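Local atomic coordinates of possible galactose mutarotase (Streptomyces platensis subsp. rosaceus, PDB entry 4RNL), a protein that possibly acts as a galactose mutarotase, interconverting the alpha and beta anomers of an aldose sugar. Residues M56-F64 with T183-G191. Sequence-based numbering, arbitrary orientation.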
loop_
_atom_site.group_PDB
_atom_site.type_symbol
_atom_site.label_atom_id
_atom_site.label_comp_id
_atom_site.label_asym_id
_atom_site.label_seq_id
_atom_site.Cartn_x
_atom_site.Cartn_y
_atom_site.Cartn_z
HETATM N N MSE A 56 4.406 24.755 -6.661
HETATM C CA MSE A 56 3.193 24.442 -7.419
HETATM C C MSE A 56 2.606 23.080 -7.071
HETATM O O MSE A 56 3.280 22.054 -7.138
HETATM C CB MSE A 56 3.451 24.517 -8.925
HETATM C CG MSE A 56 2.208 24.242 -9.772
HETATM SE SE MSE A 56 0.812 25.611 -9.630
HETATM C CE MSE A 56 -0.570 24.767 -10.719
ATOM N N ARG A 57 1.333 23.072 -6.690
ATOM C CA ARG A 57 0.660 21.825 -6.334
ATOM C C ARG A 57 0.459 20.915 -7.556
ATOM O O ARG A 57 0.153 21.393 -8.647
ATOM C CB ARG A 57 -0.686 22.145 -5.673
ATOM C CG ARG A 57 -1.517 20.933 -5.306
ATOM C CD ARG A 57 -2.708 21.339 -4.424
ATOM N NE ARG A 57 -2.349 21.411 -3.004
ATOM C CZ ARG A 57 -3.224 21.519 -2.007
ATOM N NH1 ARG A 57 -4.525 21.580 -2.263
ATOM N NH2 ARG A 57 -2.798 21.563 -0.748
ATOM N N GLY A 58 0.647 19.611 -7.374
ATOM C CA GLY A 58 0.404 18.654 -8.442
ATOM C C GLY A 58 -0.061 17.323 -7.888
ATOM O O GLY A 58 0.321 16.947 -6.773
ATOM N N GLN A 59 -0.889 16.611 -8.652
ATOM C CA GLN A 59 -1.465 15.334 -8.194
ATOM C C GLN A 59 -0.501 14.215 -8.543
ATOM O O GLN A 59 -0.070 14.109 -9.697
ATOM C CB GLN A 59 -2.819 15.097 -8.870
ATOM C CG GLN A 59 -3.763 14.177 -8.081
ATOM C CD GLN A 59 -3.273 12.738 -8.038
ATOM O OE1 GLN A 59 -3.148 12.144 -6.962
ATOM N NE2 GLN A 59 -2.988 12.172 -9.212
ATOM N N LEU A 60 -0.168 13.381 -7.557
ATOM C CA LEU A 60 0.933 12.432 -7.696
ATOM C C LEU A 60 0.519 10.961 -7.716
ATOM O O LEU A 60 1.285 10.109 -8.164
ATOM C CB LEU A 60 1.942 12.627 -6.552
ATOM C CG LEU A 60 2.341 14.074 -6.214
ATOM C CD1 LEU A 60 3.353 14.083 -5.069
ATOM C CD2 LEU A 60 2.923 14.775 -7.435
ATOM N N ALA A 61 -0.665 10.639 -7.208
ATOM C CA ALA A 61 -1.024 9.216 -7.077
ATOM C C ALA A 61 -1.678 8.656 -8.344
ATOM O O ALA A 61 -2.474 9.340 -8.980
ATOM C CB ALA A 61 -1.936 9.009 -5.867
ATOM N N LEU A 62 -1.343 7.419 -8.720
ATOM C CA LEU A 62 -2.070 6.772 -9.809
ATOM C C LEU A 62 -3.477 6.482 -9.313
ATOM O O LEU A 62 -3.666 5.970 -8.209
ATOM C CB LEU A 62 -1.395 5.466 -10.255
ATOM C CG LEU A 62 0.036 5.553 -10.792
ATOM C CD1 LEU A 62 0.419 4.251 -11.489
ATOM C CD2 LEU A 62 0.218 6.746 -11.731
ATOM N N GLY A 63 -4.476 6.821 -10.113
ATOM C CA GLY A 63 -5.845 6.611 -9.686
ATOM C C GLY A 63 -6.829 6.999 -10.768
ATOM O O GLY A 63 -6.454 7.207 -11.923
ATOM N N PHE A 64 -8.094 7.121 -10.384
ATOM C CA PHE A 64 -9.143 7.480 -11.330
ATOM C C PHE A 64 -9.949 8.636 -10.777
ATOM O O PHE A 64 -10.026 8.822 -9.555
ATOM C CB PHE A 64 -10.088 6.302 -11.551
ATOM C CG PHE A 64 -9.413 5.058 -12.056
ATOM C CD1 PHE A 64 -8.868 5.017 -13.334
ATOM C CD2 PHE A 64 -9.358 3.914 -11.263
ATOM C CE1 PHE A 64 -8.262 3.864 -13.808
ATOM C CE2 PHE A 64 -8.751 2.755 -11.727
ATOM C CZ PHE A 64 -8.206 2.729 -13.004
ATOM N N THR A 183 -0.715 2.442 -2.613
ATOM C CA THR A 183 -0.556 3.682 -3.379
ATOM C C THR A 183 0.633 3.561 -4.354
ATOM O O THR A 183 1.700 3.067 -3.981
ATOM C CB THR A 183 -0.354 4.889 -2.422
ATOM O OG1 THR A 183 -1.614 5.252 -1.824
ATOM C CG2 THR A 183 0.198 6.099 -3.161
ATOM N N TYR A 184 0.437 3.967 -5.607
ATOM C CA TYR A 184 1.552 4.156 -6.532
ATOM C C TYR A 184 1.746 5.659 -6.694
ATOM O O TYR A 184 0.762 6.413 -6.856
ATOM C CB TYR A 184 1.243 3.658 -7.947
ATOM C CG TYR A 184 0.820 2.222 -8.181
ATOM C CD1 TYR A 184 -0.389 1.736 -7.691
ATOM C CD2 TYR A 184 1.587 1.385 -8.987
ATOM C CE1 TYR A 184 -0.798 0.438 -7.960
ATOM C CE2 TYR A 184 1.187 0.094 -9.264
ATOM C CZ TYR A 184 -0.005 -0.370 -8.752
ATOM O OH TYR A 184 -0.411 -1.655 -9.037
ATOM N N LEU A 185 3.001 6.095 -6.713
ATOM C CA LEU A 185 3.303 7.514 -6.837
ATOM C C LEU A 185 4.163 7.815 -8.058
ATOM O O LEU A 185 5.059 7.049 -8.425
ATOM C CB LEU A 185 4.009 8.023 -5.573
ATOM C CG LEU A 185 3.157 8.035 -4.303
ATOM C CD1 LEU A 185 4.039 8.242 -3.088
ATOM C CD2 LEU A 185 2.077 9.115 -4.404
ATOM N N ASN A 186 3.862 8.931 -8.708
ATOM C CA ASN A 186 4.790 9.548 -9.647
ATOM C C ASN A 186 5.006 10.969 -9.133
ATOM O O ASN A 186 4.096 11.802 -9.201
ATOM C CB ASN A 186 4.212 9.558 -11.073
ATOM C CG ASN A 186 5.215 10.044 -12.115
ATOM O OD1 ASN A 186 5.959 11.002 -11.880
ATOM N ND2 ASN A 186 5.232 9.395 -13.275
ATOM N N LEU A 187 6.197 11.239 -8.605
ATOM C CA LEU A 187 6.470 12.519 -7.939
ATOM C C LEU A 187 6.519 13.685 -8.925
ATOM O O LEU A 187 6.525 14.850 -8.522
ATOM C CB LEU A 187 7.766 12.441 -7.114
ATOM C CG LEU A 187 7.762 11.384 -6.008
ATOM C CD1 LEU A 187 9.062 11.382 -5.207
ATOM C CD2 LEU A 187 6.557 11.612 -5.078
ATOM N N GLY A 188 6.536 13.373 -10.221
ATOM C CA GLY A 188 6.476 14.394 -11.260
ATOM C C GLY A 188 5.049 14.641 -11.720
ATOM O O GLY A 188 4.795 15.492 -12.580
ATOM N N GLY A 189 4.113 13.899 -11.137
ATOM C CA GLY A 189 2.706 13.969 -11.525
ATOM C C GLY A 189 2.259 12.688 -12.210
ATOM O O GLY A 189 3.015 12.118 -13.001
ATOM N N ASP A 190 1.035 12.233 -11.932
ATOM C CA ASP A 190 0.586 10.932 -12.444
ATOM C C ASP A 190 0.485 10.908 -13.962
ATOM O O ASP A 190 0.507 9.842 -14.572
ATOM C CB ASP A 190 -0.757 10.512 -11.828
ATOM C CG ASP A 190 -1.907 11.356 -12.312
ATOM O OD1 ASP A 190 -1.902 12.579 -12.037
ATOM O OD2 ASP A 190 -2.830 10.810 -12.970
ATOM N N GLY A 191 0.382 12.078 -14.579
ATOM C CA GLY A 191 0.292 12.139 -16.030
ATOM C C GLY A 191 1.615 12.437 -16.712
ATOM O O GLY A 191 1.645 12.688 -17.917
HETATM O O HOH W 1 -2.211 4.817 -6.081
#
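Leu60, Leu62 and Asp190 bury the most surface where residues 56-64 meet residues 183-191. Leu60 works through both backbone and side chain: its O accepts a nearly straight bond from Asn186 N (2.9 Å, 177° at the hydrogen), while CD1 reaches CD2 of Leu187 at 4.0 Å, the two side chains running at a slant to each other. With CG anti to its carbonyl carbon (chi1 -61°), Leu62 brings CG to 3.6 Å from Tyr184 CB, and Leu62 N donates to Tyr184 O at 3.0 Å. These two backbone bonds flank Ala61 and Leu185, a single beta bridge linking the segment that follows edge strand 57-59 of one antiparallel sheet to strand 180-185 of another, within the beta-rich galactose mutarotase-type fold. Beyond the type I turn Asn186-Gly189, itself braced by an Asx turn at Asn186, Asp190 N bonds to Gln59 O at 3.1 Å. The Gln59 side chain bends at chi2, so that OE1 accepts from Ala61 N (2.9 Å) and NE2 donates to Ala61 O (2.9 Å); NE2 adds a weak bond (129° at the hydrogen) to Asp190 OD1. A leucine at Gln59 would probably leave Ala61 N and O without these mates. Ser295 and Tyr299 also hold the Asp190 carboxylate.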